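Putative C39-like peptidase (Bacillus anthracis, PDB 3ERV) is of unknown function but is probably a papain-like cysteine peptidase of the C39-like family, cutting peptide bonds at a cysteine nucleophile. Local coordinates at residues Asn36-Gln41 / Met58-Gly63; Ile148-Phe153 / Glu210-Gln215. One frame throughout, in Å; residues are numbered along the deposited sequence.

Contact 1: Asn36-Gln41 / Met58-Gly63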
loop_
_atom_site.group_PDB
_atom_site.type_symbol
_atom_site.label_atom_id
_atom_site.label_comp_id
_atom_site.label_asym_id
_atom_site.label_seq_id
_atom_site.Cartn_x
_atom_site.Cartn_y
_atom_site.Cartn_z
ATOM N N ASN A 36 -6.558 16.866 -3.349
ATOM C CA ASN A 36 -7.909 16.398 -3.727
ATOM C C ASN A 36 -8.041 14.923 -4.058
ATOM O O ASN A 36 -9.089 14.454 -4.589
ATOM C CB ASN A 36 -8.577 17.309 -4.782
ATOM C CG ASN A 36 -9.047 18.622 -4.168
ATOM O OD1 ASN A 36 -8.980 18.789 -2.927
ATOM N ND2 ASN A 36 -9.574 19.536 -4.996
ATOM N N VAL A 37 -6.987 14.190 -3.728
ATOM C CA VAL A 37 -7.047 12.732 -3.716
ATOM C C VAL A 37 -8.180 12.401 -2.731
ATOM O O VAL A 37 -8.181 12.879 -1.597
ATOM C CB VAL A 37 -5.661 12.106 -3.254
ATOM C CG1 VAL A 37 -5.784 10.588 -2.929
ATOM C CG2 VAL A 37 -4.559 12.422 -4.303
ATOM N N PRO A 38 -9.151 11.579 -3.168
ATOM C CA PRO A 38 -10.307 11.248 -2.304
ATOM C C PRO A 38 -9.878 10.563 -0.992
ATOM O O PRO A 38 -8.855 9.927 -0.936
ATOM C CB PRO A 38 -11.139 10.265 -3.173
ATOM C CG PRO A 38 -10.753 10.509 -4.532
ATOM C CD PRO A 38 -9.294 11.060 -4.541
ATOM N N PHE A 39 -10.666 10.716 0.069
ATOM C CA PHE A 39 -10.304 10.163 1.355
ATOM C C PHE A 39 -11.298 9.053 1.659
ATOM O O PHE A 39 -12.506 9.278 1.645
ATOM C CB PHE A 39 -10.286 11.290 2.443
ATOM C CG PHE A 39 -10.370 10.784 3.877
ATOM C CD1 PHE A 39 -9.256 10.411 4.564
ATOM C CD2 PHE A 39 -11.607 10.721 4.532
ATOM C CE1 PHE A 39 -9.360 9.940 5.902
ATOM C CE2 PHE A 39 -11.720 10.267 5.853
ATOM C CZ PHE A 39 -10.590 9.873 6.535
ATOM N N ILE A 40 -10.769 7.855 1.928
ATOM C CA ILE A 40 -11.551 6.684 2.379
ATOM C C ILE A 40 -10.906 6.017 3.622
ATOM O O ILE A 40 -9.672 5.984 3.775
ATOM C CB ILE A 40 -11.683 5.617 1.246
ATOM C CG1 ILE A 40 -12.062 6.298 -0.080
ATOM C CG2 ILE A 40 -12.780 4.560 1.620
ATOM C CD1 ILE A 40 -11.981 5.389 -1.329
ATOM N N GLN A 41 -11.755 5.489 4.502
ATOM C CA GLN A 41 -11.322 4.770 5.683
ATOM C C GLN A 41 -11.608 3.288 5.442
ATOM O O GLN A 41 -12.653 2.984 4.886
ATOM C CB GLN A 41 -12.119 5.267 6.907
ATOM C CG GLN A 41 -11.646 6.655 7.412
ATOM C CD GLN A 41 -10.160 6.676 7.841
ATOM O OE1 GLN A 41 -9.840 6.531 9.042
ATOM N NE2 GLN A 41 -9.235 6.863 6.853
ATOM N N MET A 58 -6.546 5.750 -4.951
ATOM C CA MET A 58 -5.702 5.970 -6.135
ATOM C C MET A 58 -6.505 5.814 -7.407
ATOM O O MET A 58 -6.468 6.699 -8.298
ATOM C CB MET A 58 -4.507 4.976 -6.154
ATOM C CG MET A 58 -3.318 5.240 -7.204
ATOM S SD MET A 58 -2.314 3.797 -7.728
ATOM C CE MET A 58 -3.516 3.094 -8.887
ATOM N N LEU A 59 -7.228 4.691 -7.505
ATOM C CA LEU A 59 -8.077 4.418 -8.688
ATOM C C LEU A 59 -9.166 5.489 -8.936
ATOM O O LEU A 59 -9.366 5.921 -10.078
ATOM C CB LEU A 59 -8.744 3.040 -8.529
ATOM C CG LEU A 59 -7.752 1.856 -8.738
ATOM C CD1 LEU A 59 -8.464 0.504 -8.595
ATOM C CD2 LEU A 59 -7.098 1.979 -10.117
ATOM N N GLN A 60 -9.893 5.874 -7.883
ATOM C CA GLN A 60 -10.836 7.000 -7.944
ATOM C C GLN A 60 -10.215 8.280 -8.492
ATOM O O GLN A 60 -10.776 8.907 -9.409
ATOM C CB GLN A 60 -11.459 7.284 -6.562
ATOM C CG GLN A 60 -12.399 6.215 -6.172
ATOM C CD GLN A 60 -12.999 6.417 -4.802
ATOM O OE1 GLN A 60 -12.798 7.468 -4.161
ATOM N NE2 GLN A 60 -13.758 5.401 -4.329
ATOM N N TYR A 61 -9.082 8.697 -7.925
ATOM C CA TYR A 61 -8.407 9.907 -8.421
ATOM C C TYR A 61 -7.987 9.755 -9.883
ATOM O O TYR A 61 -7.996 10.714 -10.632
ATOM C CB TYR A 61 -7.138 10.167 -7.630
ATOM C CG TYR A 61 -6.576 11.553 -7.752
ATOM C CD1 TYR A 61 -7.326 12.664 -7.359
ATOM C CD2 TYR A 61 -5.275 11.750 -8.230
ATOM C CE1 TYR A 61 -6.767 13.946 -7.403
ATOM C CE2 TYR A 61 -4.717 13.022 -8.321
ATOM C CZ TYR A 61 -5.461 14.105 -7.894
ATOM O OH TYR A 61 -4.910 15.335 -7.956
ATOM N N ALA A 62 -7.603 8.551 -10.271
ATOM C CA ALA A 62 -7.287 8.285 -11.677
ATOM C C ALA A 62 -8.530 8.287 -12.596
ATOM O O ALA A 62 -8.386 8.166 -13.804
ATOM C CB ALA A 62 -6.522 6.977 -11.802
ATOM N N GLY A 63 -9.744 8.416 -12.040
ATOM C CA GLY A 63 -10.917 8.467 -12.879
ATOM C C GLY A 63 -11.778 7.207 -12.897
ATOM O O GLY A 63 -12.776 7.145 -13.612
HETATM O O HOH W 1 -5.235 17.174 -5.994
#
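A water joins Tyr-61 to the loop facing it: Tyr-61 OH lies 2.7 Å from the water, which in turn accepts from the backbone N of Asn-36 at 3.0 Å. Between this bridge and the helix the tyrosine ring lies against the backbone of Asn-36 and Val-37. CG is anti to the backbone N of Tyr-61 (chi1 -163°), which carries the ring out from the last turn of helix 50-61 along the chain at Val-37. The CG2 methyl of Val-37 sits over one ring face, 3.8 Å from the ring centroid and only 1° off the normal, a nearly ideal CH-pi contact. Pro-38 crosses the tyrosine at about a right angle, its CD 3.8 Å from Tyr-61 CD1. The same proline slides past Gln-60, with CB 3.4 Å from Gln-60 OE1. The chain of Gln-60, extended beyond CG, lays its amide against Ile-40, whose CD1 is 3.5 Å from Gln-60 NE2. That NE2 is hydrogen-bonded to Val-66 O, beyond the Schellman motif at Gly-63. Val-37 O is hydrogen-bonded by Arg-193 NH2. The loop leading into the helix is thus packed back on the helix's C-terminal turn by apolar contact, while the polar groups of Gln-60 and Val-37 bond outside the pair and a single water ties the tyrosine hydroxyl to the loop backbone.

Contact 2: Ile148-Phe153 / Glu210-Gln215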
loop_
_atom_site.group_PDB
_atom_site.type_symbol
_atom_site.label_atom_id
_atom_site.label_comp_id
_atom_site.label_asym_id
_atom_site.label_seq_id
_atom_site.Cartn_x
_atom_site.Cartn_y
_atom_site.Cartn_z
ATOM N N ILE A 148 3.595 0.363 0.575
ATOM C CA ILE A 148 3.554 -0.524 1.730
ATOM C C ILE A 148 4.656 -0.050 2.716
ATOM O O ILE A 148 5.775 0.185 2.296
ATOM C CB ILE A 148 3.827 -1.999 1.337
ATOM C CG1 ILE A 148 2.870 -2.477 0.236
ATOM C CG2 ILE A 148 3.793 -2.925 2.579
ATOM C CD1 ILE A 148 1.459 -2.519 0.633
ATOM N N THR A 149 4.328 0.095 3.999
ATOM C CA THR A 149 5.303 0.541 5.005
ATOM C C THR A 149 4.921 -0.110 6.312
ATOM O O THR A 149 4.283 -1.163 6.287
ATOM C CB THR A 149 5.335 2.077 5.170
ATOM O OG1 THR A 149 6.358 2.436 6.110
ATOM C CG2 THR A 149 3.987 2.621 5.690
ATOM N N ASN A 150 5.293 0.482 7.450
ATOM C CA ASN A 150 4.740 0.001 8.731
ATOM C C ASN A 150 3.996 1.128 9.447
ATOM O O ASN A 150 4.241 2.300 9.183
ATOM C CB ASN A 150 5.821 -0.614 9.629
ATOM C CG ASN A 150 6.680 0.458 10.304
ATOM O OD1 ASN A 150 6.266 1.081 11.277
ATOM N ND2 ASN A 150 7.822 0.717 9.738
ATOM N N ALA A 151 3.088 0.770 10.351
ATOM C CA ALA A 151 2.186 1.752 10.963
ATOM C C ALA A 151 2.868 2.945 11.689
ATOM O O ALA A 151 2.228 4.001 11.868
ATOM C CB ALA A 151 1.216 1.049 11.878
ATOM N N THR A 152 4.149 2.791 12.082
ATOM C CA THR A 152 4.879 3.874 12.782
ATOM C C THR A 152 5.547 4.841 11.823
ATOM O O THR A 152 5.994 5.919 12.229
ATOM C CB THR A 152 6.046 3.360 13.693
ATOM O OG1 THR A 152 7.157 2.961 12.878
ATOM C CG2 THR A 152 5.603 2.212 14.591
ATOM N N PHE A 153 5.650 4.454 10.554
ATOM C CA PHE A 153 6.305 5.296 9.577
ATOM C C PHE A 153 7.762 5.590 9.954
ATOM O O PHE A 153 8.322 6.616 9.555
ATOM C CB PHE A 153 5.526 6.589 9.391
ATOM C CG PHE A 153 4.072 6.371 9.050
ATOM C CD1 PHE A 153 3.708 5.629 7.918
ATOM C CD2 PHE A 153 3.075 6.894 9.851
ATOM C CE1 PHE A 153 2.380 5.410 7.621
ATOM C CE2 PHE A 153 1.741 6.683 9.547
ATOM C CZ PHE A 153 1.396 5.927 8.432
ATOM N N GLU A 210 10.904 7.523 4.752
ATOM C CA GLU A 210 11.574 6.927 3.615
ATOM C C GLU A 210 12.295 5.656 4.002
ATOM O O GLU A 210 12.374 4.700 3.215
ATOM C CB GLU A 210 12.561 7.919 3.003
ATOM C CG GLU A 210 11.956 9.254 2.603
ATOM C CD GLU A 210 13.019 10.230 2.103
ATOM O OE1 GLU A 210 14.209 9.962 2.361
ATOM O OE2 GLU A 210 12.687 11.263 1.471
ATOM N N GLN A 211 12.848 5.657 5.215
ATOM C CA GLN A 211 13.658 4.531 5.697
ATOM C C GLN A 211 12.773 3.332 6.019
ATOM O O GLN A 211 13.114 2.177 5.704
ATOM C CB GLN A 211 14.459 4.945 6.936
ATOM C CG GLN A 211 15.622 5.868 6.630
ATOM C CD GLN A 211 16.259 6.433 7.892
ATOM O OE1 GLN A 211 15.601 6.569 8.940
ATOM N NE2 GLN A 211 17.542 6.780 7.796
ATOM N N ALA A 212 11.640 3.617 6.652
ATOM C CA ALA A 212 10.595 2.610 6.882
ATOM C C ALA A 212 10.133 1.964 5.552
ATOM O O ALA A 212 10.015 0.740 5.456
ATOM C CB ALA A 212 9.419 3.233 7.634
ATOM N N TRP A 213 9.891 2.809 4.547
ATOM C CA TRP A 213 9.443 2.381 3.188
ATOM C C TRP A 213 10.468 1.455 2.542
ATOM O O TRP A 213 10.128 0.366 2.050
ATOM C CB TRP A 213 9.196 3.591 2.269
ATOM C CG TRP A 213 8.826 3.185 0.871
ATOM C CD1 TRP A 213 7.706 2.489 0.476
ATOM C CD2 TRP A 213 9.588 3.424 -0.323
ATOM N NE1 TRP A 213 7.720 2.304 -0.905
ATOM C CE2 TRP A 213 8.871 2.852 -1.407
ATOM C CE3 TRP A 213 10.815 4.057 -0.578
ATOM C CZ2 TRP A 213 9.342 2.896 -2.715
ATOM C CZ3 TRP A 213 11.286 4.101 -1.876
ATOM C CH2 TRP A 213 10.542 3.542 -2.938
ATOM N N VAL A 214 11.730 1.895 2.555
ATOM C CA VAL A 214 12.834 1.075 2.019
ATOM C C VAL A 214 12.964 -0.260 2.780
ATOM O O VAL A 214 13.147 -1.330 2.187
ATOM C CB VAL A 214 14.179 1.860 2.047
ATOM C CG1 VAL A 214 15.344 0.897 1.841
ATOM C CG2 VAL A 214 14.191 2.957 0.978
ATOM N N GLN A 215 12.845 -0.180 4.101
ATOM C CA GLN A 215 12.862 -1.365 4.964
ATOM C C GLN A 215 11.784 -2.395 4.651
ATOM O O GLN A 215 12.063 -3.587 4.738
ATOM C CB GLN A 215 12.746 -0.981 6.445
ATOM C CG GLN A 215 12.795 -2.196 7.337
ATOM C CD GLN A 215 12.881 -1.825 8.796
ATOM O OE1 GLN A 215 12.030 -1.128 9.344
ATOM N NE2 GLN A 215 13.919 -2.298 9.437
HETATM O O HOH W 2 7.916 -0.863 1.009
HETATM O O HOH W 3 9.500 -0.728 7.903
#
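Ala-212 fits its CB among three residues at the end of strand 145-150 and the turn that follows: Thr-149 OG1 lies 3.5 Å from Ala-212 CB, Asn-150 ND2 3.6 Å and Phe-153 C 3.7 Å. Helix 206-215 passes the strand at 115°, the axes of the two short segments 6.9 Å apart. Thr-149 has OG1 anti to its backbone N (chi1 -177°), bringing the hydroxyl rather than CG2 up to the helix. Asn-150 takes the less common torsion that sets CG between its backbone N and carbonyl carbon, folding the amide back over the type I turn. There OD1 accepts two bonds from Thr-152, from N in an Asx turn and from OG1, the latter on a lone pair at 2.6 Å. The other end of the amide, ND2, is bonded to Ala-154 O and to a water that also donates to Ala-212 O and Gln-215 OE1. Trp-213 turns the edge of its indole to the strand, CD1 standing 3.5 Å from Ile-148 O near the ring plane, while NE1 bonds to Gln-219 O. A second water donates to both Ile-148 O and Trp-213 O, 2.7 Å from each. The small methyl of Ala-212 lets the helix come close to the strand; the amide of Asn-150, held at both ends, probably stiffens the turn beside Phe-153, which touches His-178 and Asp-194 of a putative catalytic triad.

How the contacts relate
Contact 1 lies at the surface and contact 2 is buried, on opposite sides of the chain's centre; their centres are about 21 Å apart and their nearest atoms about 11 Å. They share no element: 36-41/58-63 joins a loop to the helix it precedes, a link local in sequence, whereas 148-153/210-215 brings a sheet strand and a much later helix together. Apolar and CH-pi packing dominates the first, with one water at its margin. The second relies on a small alanine and two bridging waters that serve polar groups of buried residues. Only contact 2 touches the putative triad Cys-50, His-178, Asp-194, through Phe-153; contact 1 lies at the other end of the helix that begins with Cys-50.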